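PDB 3BBL: regulatory protein of LacI family from Chloroflexus aggregans, which probably regulates transcription as a LacI-family DNA-binding regulator, probably in response to a small effector bound by its periplasmic-binding-protein-like portion. Local coordinates for residues G146-M151 and L156-G161; H179-S184 and M204-E209. All coordinates share one frame; numbering follows the deposited sequence.

Interaction 1 of 2, residues G146-M151 and L156-G161; sequences GYLEAM and LPIETG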
ATOM      1  N   GLY A 146       1.393  17.950  19.385  1.00 20.91           N
ATOM      2  CA  GLY A 146       0.692  17.102  20.336  1.00 20.57           C
ATOM      3  C   GLY A 146       1.621  16.554  21.405  1.00 20.17           C
ATOM      4  O   GLY A 146       1.250  16.429  22.573  1.00 21.03           O
ATOM      5  N   TYR A 147       2.839  16.222  20.992  1.00 19.46           N
ATOM      6  CA  TYR A 147       3.865  15.712  21.888  1.00 19.46           C
ATOM      7  C   TYR A 147       4.222  16.798  22.921  1.00 20.39           C
ATOM      8  O   TYR A 147       4.208  16.556  24.130  1.00 19.60           O
ATOM      9  CB  TYR A 147       5.103  15.329  21.064  1.00 18.11           C
ATOM     10  CG  TYR A 147       6.363  15.090  21.866  1.00 18.41           C
ATOM     11  CD1 TYR A 147       6.613  13.858  22.458  1.00 18.72           C
ATOM     12  CD2 TYR A 147       7.313  16.094  22.019  1.00 16.93           C
ATOM     13  CE1 TYR A 147       7.788  13.633  23.178  1.00 18.12           C
ATOM     14  CE2 TYR A 147       8.479  15.886  22.736  1.00 17.98           C
ATOM     15  CZ  TYR A 147       8.716  14.654  23.312  1.00 19.39           C
ATOM     16  OH  TYR A 147       9.883  14.439  24.005  1.00 18.10           O
ATOM     17  N   LEU A 148       4.545  17.992  22.430  1.00 20.95           N
ATOM     18  CA  LEU A 148       4.901  19.105  23.296  1.00 22.67           C
ATOM     19  C   LEU A 148       3.801  19.382  24.311  1.00 24.11           C
ATOM     20  O   LEU A 148       4.077  19.584  25.494  1.00 24.13           O
ATOM     21  CB  LEU A 148       5.170  20.361  22.465  1.00 20.83           C
ATOM     22  CG  LEU A 148       6.288  20.213  21.427  1.00 23.32           C
ATOM     23  CD1 LEU A 148       6.402  21.486  20.609  1.00 21.18           C
ATOM     24  CD2 LEU A 148       7.603  19.888  22.124  1.00 20.39           C
ATOM     25  N   GLU A 149       2.554  19.382  23.851  1.00 26.02           N
ATOM     26  CA  GLU A 149       1.422  19.635  24.734  1.00 27.10           C
ATOM     27  C   GLU A 149       1.282  18.595  25.835  1.00 25.74           C
ATOM     28  O   GLU A 149       1.074  18.936  26.995  1.00 26.43           O
ATOM     29  CB  GLU A 149       0.119  19.696  23.931  1.00 29.90           C
ATOM     30  CG  GLU A 149      -0.216  21.067  23.403  1.00 35.37           C
ATOM     31  CD  GLU A 149      -1.348  21.045  22.382  1.00 39.95           C
ATOM     32  OE1 GLU A 149      -2.356  20.330  22.612  1.00 41.25           O
ATOM     33  OE2 GLU A 149      -1.227  21.750  21.352  1.00 40.80           O
ATOM     34  N   ALA A 150       1.384  17.322  25.470  1.00 24.22           N
ATOM     35  CA  ALA A 150       1.258  16.270  26.463  1.00 22.28           C
ATOM     36  C   ALA A 150       2.402  16.327  27.475  1.00 20.40           C
ATOM     37  O   ALA A 150       2.176  16.192  28.676  1.00 19.14           O
ATOM     38  CB  ALA A 150       1.220  14.905  25.783  1.00 24.84           C
HETATM   39  N   MSE A 151       3.624  16.537  26.993  1.00 18.30           N
HETATM   40  CA  MSE A 151       4.781  16.594  27.881  1.00 20.47           C
HETATM   41  C   MSE A 151       4.648  17.806  28.818  1.00 22.30           C
HETATM   42  O   MSE A 151       4.863  17.698  30.024  1.00 21.37           O
HETATM   43  CB  MSE A 151       6.093  16.670  27.072  1.00 16.97           C
HETATM   44  CG  MSE A 151       6.376  15.484  26.180  1.00 15.32           C
HETATM   45 SE   MSE A 151       6.508  13.775  27.242  1.00 22.41          SE
HETATM   46  CE  MSE A 151       8.431  13.992  27.671  1.00  9.65           C
ATOM     47  N   LEU A 156       6.756  17.306  32.223  1.00 24.12           N
ATOM     48  CA  LEU A 156       7.948  16.494  32.055  1.00 24.24           C
ATOM     49  C   LEU A 156       8.930  17.298  31.218  1.00 24.47           C
ATOM     50  O   LEU A 156       8.531  18.144  30.419  1.00 25.77           O
ATOM     51  CB  LEU A 156       7.617  15.181  31.341  1.00 22.21           C
ATOM     52  CG  LEU A 156       6.810  14.154  32.138  1.00 22.11           C
ATOM     53  CD1 LEU A 156       6.434  12.983  31.236  1.00 19.22           C
ATOM     54  CD2 LEU A 156       7.635  13.684  33.340  1.00 20.36           C
ATOM     55  N   PRO A 157      10.232  17.049  31.393  1.00 24.53           N
ATOM     56  CA  PRO A 157      11.256  17.769  30.632  1.00 23.48           C
ATOM     57  C   PRO A 157      11.057  17.599  29.136  1.00 23.12           C
ATOM     58  O   PRO A 157      10.732  16.516  28.668  1.00 23.31           O
ATOM     59  CB  PRO A 157      12.549  17.106  31.078  1.00 23.56           C
ATOM     60  CG  PRO A 157      12.242  16.625  32.451  1.00 23.66           C
ATOM     61  CD  PRO A 157      10.852  16.070  32.301  1.00 25.60           C
ATOM     62  N   ILE A 158      11.233  18.679  28.391  1.00 23.02           N
ATOM     63  CA  ILE A 158      11.137  18.635  26.945  1.00 22.15           C
ATOM     64  C   ILE A 158      12.565  18.917  26.507  1.00 21.37           C
ATOM     65  O   ILE A 158      12.967  20.065  26.336  1.00 21.92           O
ATOM     66  CB  ILE A 158      10.165  19.696  26.430  1.00 22.05           C
ATOM     67  CG1 ILE A 158       8.754  19.338  26.908  1.00 22.74           C
ATOM     68  CG2 ILE A 158      10.235  19.788  24.923  1.00 20.09           C
ATOM     69  CD1 ILE A 158       7.685  20.333  26.534  1.00 23.02           C
ATOM     70  N   GLU A 159      13.333  17.839  26.379  1.00 22.78           N
ATOM     71  CA  GLU A 159      14.751  17.877  26.002  1.00 23.25           C
ATOM     72  C   GLU A 159      14.999  18.019  24.518  1.00 21.95           C
ATOM     73  O   GLU A 159      14.470  17.248  23.722  1.00 22.68           O
ATOM     74  CB  GLU A 159      15.442  16.591  26.435  1.00 23.72           C
ATOM     75  CG  GLU A 159      15.497  16.346  27.911  1.00 29.50           C
ATOM     76  CD  GLU A 159      16.205  15.042  28.244  1.00 30.24           C
ATOM     77  OE1 GLU A 159      17.208  14.720  27.574  1.00 29.84           O
ATOM     78  OE2 GLU A 159      15.761  14.351  29.179  1.00 33.91           O
ATOM     79  N   THR A 160      15.845  18.973  24.154  1.00 21.26           N
ATOM     80  CA  THR A 160      16.178  19.183  22.752  1.00 21.77           C
ATOM     81  C   THR A 160      16.900  17.940  22.240  1.00 21.34           C
ATOM     82  O   THR A 160      16.837  17.616  21.066  1.00 21.55           O
ATOM     83  CB  THR A 160      17.088  20.426  22.567  1.00 22.42           C
ATOM     84  OG1 THR A 160      18.352  20.208  23.208  1.00 24.54           O
ATOM     85  CG2 THR A 160      16.435  21.651  23.172  1.00 22.81           C
ATOM     86  N   GLY A 161      17.581  17.243  23.140  1.00 21.95           N
ATOM     87  CA  GLY A 161      18.295  16.040  22.768  1.00 20.82           C
ATOM     88  C   GLY A 161      17.353  14.895  22.460  1.00 22.61           C
ATOM     89  O   GLY A 161      17.752  13.913  21.846  1.00 22.09           O
TER
HETATM   90  O   HOH W   1      11.703  15.563  25.986  1.00 23.51           O
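Met151 meets the segment 156-161 at both its backbone and its side chain. Its carbonyl O accepts the N-H of Leu156 at 2.9 Å; the bond is nearly straight at hydrogen (177°), although the donor is tilted 29° from the carbonyl plane. In the selenomethionine side chain chi1 (-62°) sets CG over the centre of one face of the Tyr147 ring; bends at chi2 and chi3 then carry the methyl CE to 3.6 Å from Pro157 O and 3.9 Å from Leu156 CB. Ile158 lies against the helix flank: CG1 rests on Met151 CB at 3.8 Å, CD1 ends near Leu148 O, and CG2 touches Leu148 CD2 at 3.8 Å, the two side chains crossing at about a right angle. The phenol of Tyr147 reaches the loop through one water, which donates to Tyr147 OH and to Pro157 O and accepts from Glu159 N (2.8 Å). Tyr147 OH is also bonded to Ile128 O, so the hydroxyl ties strand 128-132 to the loop through the water. This is the turn of an alpha-beta unit in a Rossmann-like periplasmic-binding-protein subdomain, where the chain leaves helix 138-153, passes its last turns through Leu156 to Ile158, and runs on to edge strand 163-165.

Interaction 2 of 2, residues H179-S184 and M204-E209; sequences HLLDLS and MAAARE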
ATOM      1  N   HIS A 179      21.393   6.630  17.966  1.00 19.68           N
ATOM      2  CA  HIS A 179      22.010   7.778  18.618  1.00 19.60           C
ATOM      3  C   HIS A 179      21.470   7.871  20.050  1.00 18.82           C
ATOM      4  O   HIS A 179      22.215   8.108  20.988  1.00 19.23           O
ATOM      5  CB  HIS A 179      21.675   9.061  17.849  1.00 19.65           C
ATOM      6  CG  HIS A 179      22.114  10.311  18.542  1.00 23.36           C
ATOM      7  ND1 HIS A 179      23.436  10.692  18.626  1.00 23.90           N
ATOM      8  CD2 HIS A 179      21.404  11.274  19.183  1.00 21.81           C
ATOM      9  CE1 HIS A 179      23.523  11.835  19.283  1.00 21.96           C
ATOM     10  NE2 HIS A 179      22.305  12.209  19.631  1.00 22.44           N
ATOM     11  N   LEU A 180      20.168   7.672  20.210  1.00 17.77           N
ATOM     12  CA  LEU A 180      19.533   7.729  21.524  1.00 18.36           C
ATOM     13  C   LEU A 180      19.922   6.547  22.399  1.00 18.31           C
ATOM     14  O   LEU A 180      20.081   6.692  23.603  1.00 18.08           O
ATOM     15  CB  LEU A 180      18.004   7.785  21.380  1.00 17.24           C
ATOM     16  CG  LEU A 180      17.424   9.106  20.866  1.00 17.41           C
ATOM     17  CD1 LEU A 180      15.947   8.951  20.601  1.00 14.60           C
ATOM     18  CD2 LEU A 180      17.668  10.205  21.882  1.00 16.34           C
ATOM     19  N   LEU A 181      20.071   5.375  21.794  1.00 18.39           N
ATOM     20  CA  LEU A 181      20.454   4.191  22.547  1.00 19.08           C
ATOM     21  C   LEU A 181      21.932   4.244  22.950  1.00 20.60           C
ATOM     22  O   LEU A 181      22.386   3.447  23.773  1.00 21.15           O
ATOM     23  CB  LEU A 181      20.156   2.923  21.739  1.00 17.85           C
ATOM     24  CG  LEU A 181      18.662   2.715  21.429  1.00 19.27           C
ATOM     25  CD1 LEU A 181      18.437   1.374  20.756  1.00 17.82           C
ATOM     26  CD2 LEU A 181      17.855   2.790  22.712  1.00 19.63           C
ATOM     27  N   ASP A 182      22.681   5.177  22.364  1.00 21.56           N
ATOM     28  CA  ASP A 182      24.093   5.350  22.709  1.00 23.56           C
ATOM     29  C   ASP A 182      24.173   5.972  24.103  1.00 23.50           C
ATOM     30  O   ASP A 182      25.242   5.980  24.727  1.00 24.96           O
ATOM     31  CB  ASP A 182      24.824   6.280  21.728  1.00 26.54           C
ATOM     32  CG  ASP A 182      25.241   5.583  20.439  1.00 31.33           C
ATOM     33  OD1 ASP A 182      25.516   4.368  20.467  1.00 34.24           O
ATOM     34  OD2 ASP A 182      25.317   6.260  19.392  1.00 34.22           O
ATOM     35  N   LEU A 183      23.052   6.519  24.574  1.00 20.65           N
ATOM     36  CA  LEU A 183      23.017   7.124  25.901  1.00 20.31           C
ATOM     37  C   LEU A 183      23.008   6.003  26.927  1.00 20.68           C
ATOM     38  O   LEU A 183      22.533   4.904  26.643  1.00 19.58           O
ATOM     39  CB  LEU A 183      21.769   7.987  26.071  1.00 16.15           C
ATOM     40  CG  LEU A 183      21.662   9.217  25.164  1.00 18.47           C
ATOM     41  CD1 LEU A 183      20.250   9.787  25.242  1.00 18.06           C
ATOM     42  CD2 LEU A 183      22.694  10.260  25.566  1.00 16.50           C
ATOM     43  N   SER A 184      23.547   6.278  28.111  1.00 20.88           N
ATOM     44  CA  SER A 184      23.592   5.292  29.186  1.00 19.37           C
ATOM     45  C   SER A 184      22.167   4.978  29.658  1.00 18.33           C
ATOM     46  O   SER A 184      21.230   5.682  29.320  1.00 18.74           O
ATOM     47  CB  SER A 184      24.383   5.860  30.355  1.00 18.68           C
ATOM     48  OG  SER A 184      23.628   6.872  30.994  1.00 21.24           O
HETATM   49  N   MSE A 204      12.676   0.037  15.896  1.00 17.82           N
HETATM   50  CA  MSE A 204      12.573  -1.347  16.345  1.00 16.62           C
HETATM   51  C   MSE A 204      13.855  -2.103  15.952  1.00 17.56           C
HETATM   52  O   MSE A 204      14.377  -2.919  16.719  1.00 17.15           O
HETATM   53  CB  MSE A 204      11.340  -2.017  15.725  1.00 16.32           C
HETATM   54  CG  MSE A 204      10.052  -1.529  16.318  1.00 16.43           C
HETATM   55 SE   MSE A 204       8.494  -2.356  15.395  1.00 24.17          SE
HETATM   56  CE  MSE A 204       8.796  -4.156  16.081  1.00 15.56           C
ATOM     57  N   ALA A 205      14.372  -1.814  14.761  1.00 18.46           N
ATOM     58  CA  ALA A 205      15.585  -2.467  14.286  1.00 18.47           C
ATOM     59  C   ALA A 205      16.777  -2.062  15.155  1.00 20.29           C
ATOM     60  O   ALA A 205      17.644  -2.882  15.462  1.00 20.39           O
ATOM     61  CB  ALA A 205      15.843  -2.091  12.838  1.00 16.43           C
ATOM     62  N   ALA A 206      16.815  -0.789  15.542  1.00 19.63           N
ATOM     63  CA  ALA A 206      17.891  -0.279  16.372  1.00 19.32           C
ATOM     64  C   ALA A 206      17.839  -0.948  17.748  1.00 19.64           C
ATOM     65  O   ALA A 206      18.866  -1.387  18.275  1.00 18.78           O
ATOM     66  CB  ALA A 206      17.769   1.240  16.513  1.00 18.50           C
ATOM     67  N   ALA A 207      16.641  -1.012  18.325  1.00 18.98           N
ATOM     68  CA  ALA A 207      16.450  -1.625  19.633  1.00 19.95           C
ATOM     69  C   ALA A 207      16.939  -3.071  19.606  1.00 22.47           C
ATOM     70  O   ALA A 207      17.652  -3.517  20.510  1.00 20.13           O
ATOM     71  CB  ALA A 207      14.993  -1.585  20.012  1.00 18.31           C
ATOM     72  N   ARG A 208      16.535  -3.794  18.567  1.00 23.52           N
ATOM     73  CA  ARG A 208      16.926  -5.187  18.388  1.00 25.69           C
ATOM     74  C   ARG A 208      18.451  -5.293  18.302  1.00 24.44           C
ATOM     75  O   ARG A 208      19.060  -6.140  18.939  1.00 23.50           O
ATOM     76  CB  ARG A 208      16.280  -5.740  17.115  1.00 26.99           C
ATOM     77  CG  ARG A 208      16.743  -7.136  16.727  1.00 33.70           C
ATOM     78  CD  ARG A 208      16.054  -7.609  15.451  1.00 37.09           C
ATOM     79  NE  ARG A 208      16.197  -6.662  14.338  1.00 42.04           N
ATOM     80  CZ  ARG A 208      17.352  -6.365  13.742  1.00 43.43           C
ATOM     81  NH1 ARG A 208      18.485  -6.940  14.145  1.00 45.75           N
ATOM     82  NH2 ARG A 208      17.376  -5.495  12.735  1.00 42.70           N
ATOM     83  N   GLU A 209      19.062  -4.420  17.516  1.00 24.90           N
ATOM     84  CA  GLU A 209      20.505  -4.415  17.375  1.00 26.31           C
ATOM     85  C   GLU A 209      21.218  -4.171  18.708  1.00 26.39           C
ATOM     86  O   GLU A 209      22.305  -4.710  18.937  1.00 25.56           O
ATOM     87  CB  GLU A 209      20.935  -3.351  16.356  1.00 28.81           C
ATOM     88  CG  GLU A 209      20.755  -3.784  14.912  1.00 35.40           C
ATOM     89  CD  GLU A 209      21.204  -2.736  13.911  1.00 40.07           C
ATOM     90  OE1 GLU A 209      22.277  -2.121  14.122  1.00 41.84           O
ATOM     91  OE2 GLU A 209      20.486  -2.543  12.906  1.00 42.76           O
TER
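Leu181, on the segment 179-184, points its side chain at Ala206 and Ala207 of helix 197-209, joining two helices of the Rossmann-like alpha/beta subdomain. The contact is small, burying 85 Å² in all, and it works through one methyl, CD1, set against the backbone of Ala206 and Ala207. With CG anti to the carbonyl carbon (chi1 -63°) and CD1 extended, the leucine reaches toward the segment 204-209, and all its close approaches there are made by CD1. The Ala206 CB points toward the leucine and comes within 4.3 Å of Leu181 CD1, whereas the methyl of Ala207 is directed past it, leaving that residue to offer its main chain instead. The backbones come near, with Leu181 CA and Ala207 CA 7.6 Å apart, consistent with the small alanine side chains. Elsewhere on the same pair of helices Ala206 touches Thr177 and Leu178, and Glu209 forms a salt bridge with Arg174. On helix 197-209 Arg208 makes a cation-pi contact with Phe233 of the second subunit. At the centre of the contact, Leu181 CD1 sits 3.7 Å from Ala206 O and 3.8 Å from Ala207 CA.

How the interactions relate
Both interactions lie in the same Rossmann-like half of the chain, with centres about 20 Å apart, and they follow one another in sequence: interaction 1 closes before interaction 2 opens. Interaction 1 links helix 138-153 to the loop leading into strand 163-165, the outermost strand at this end of the sheet; interaction 2 pairs the next two helices, 170-181 and 197-209, which precede and follow strand 191-194 along the chain. The two sites touch directly where Gly161 O packs 3.7 Å from Leu180 CD2, so the end of the first loop meets helix 170-181. Together they trace successive alpha-beta units, from the edge of the sheet to the helix that contacts the second subunit.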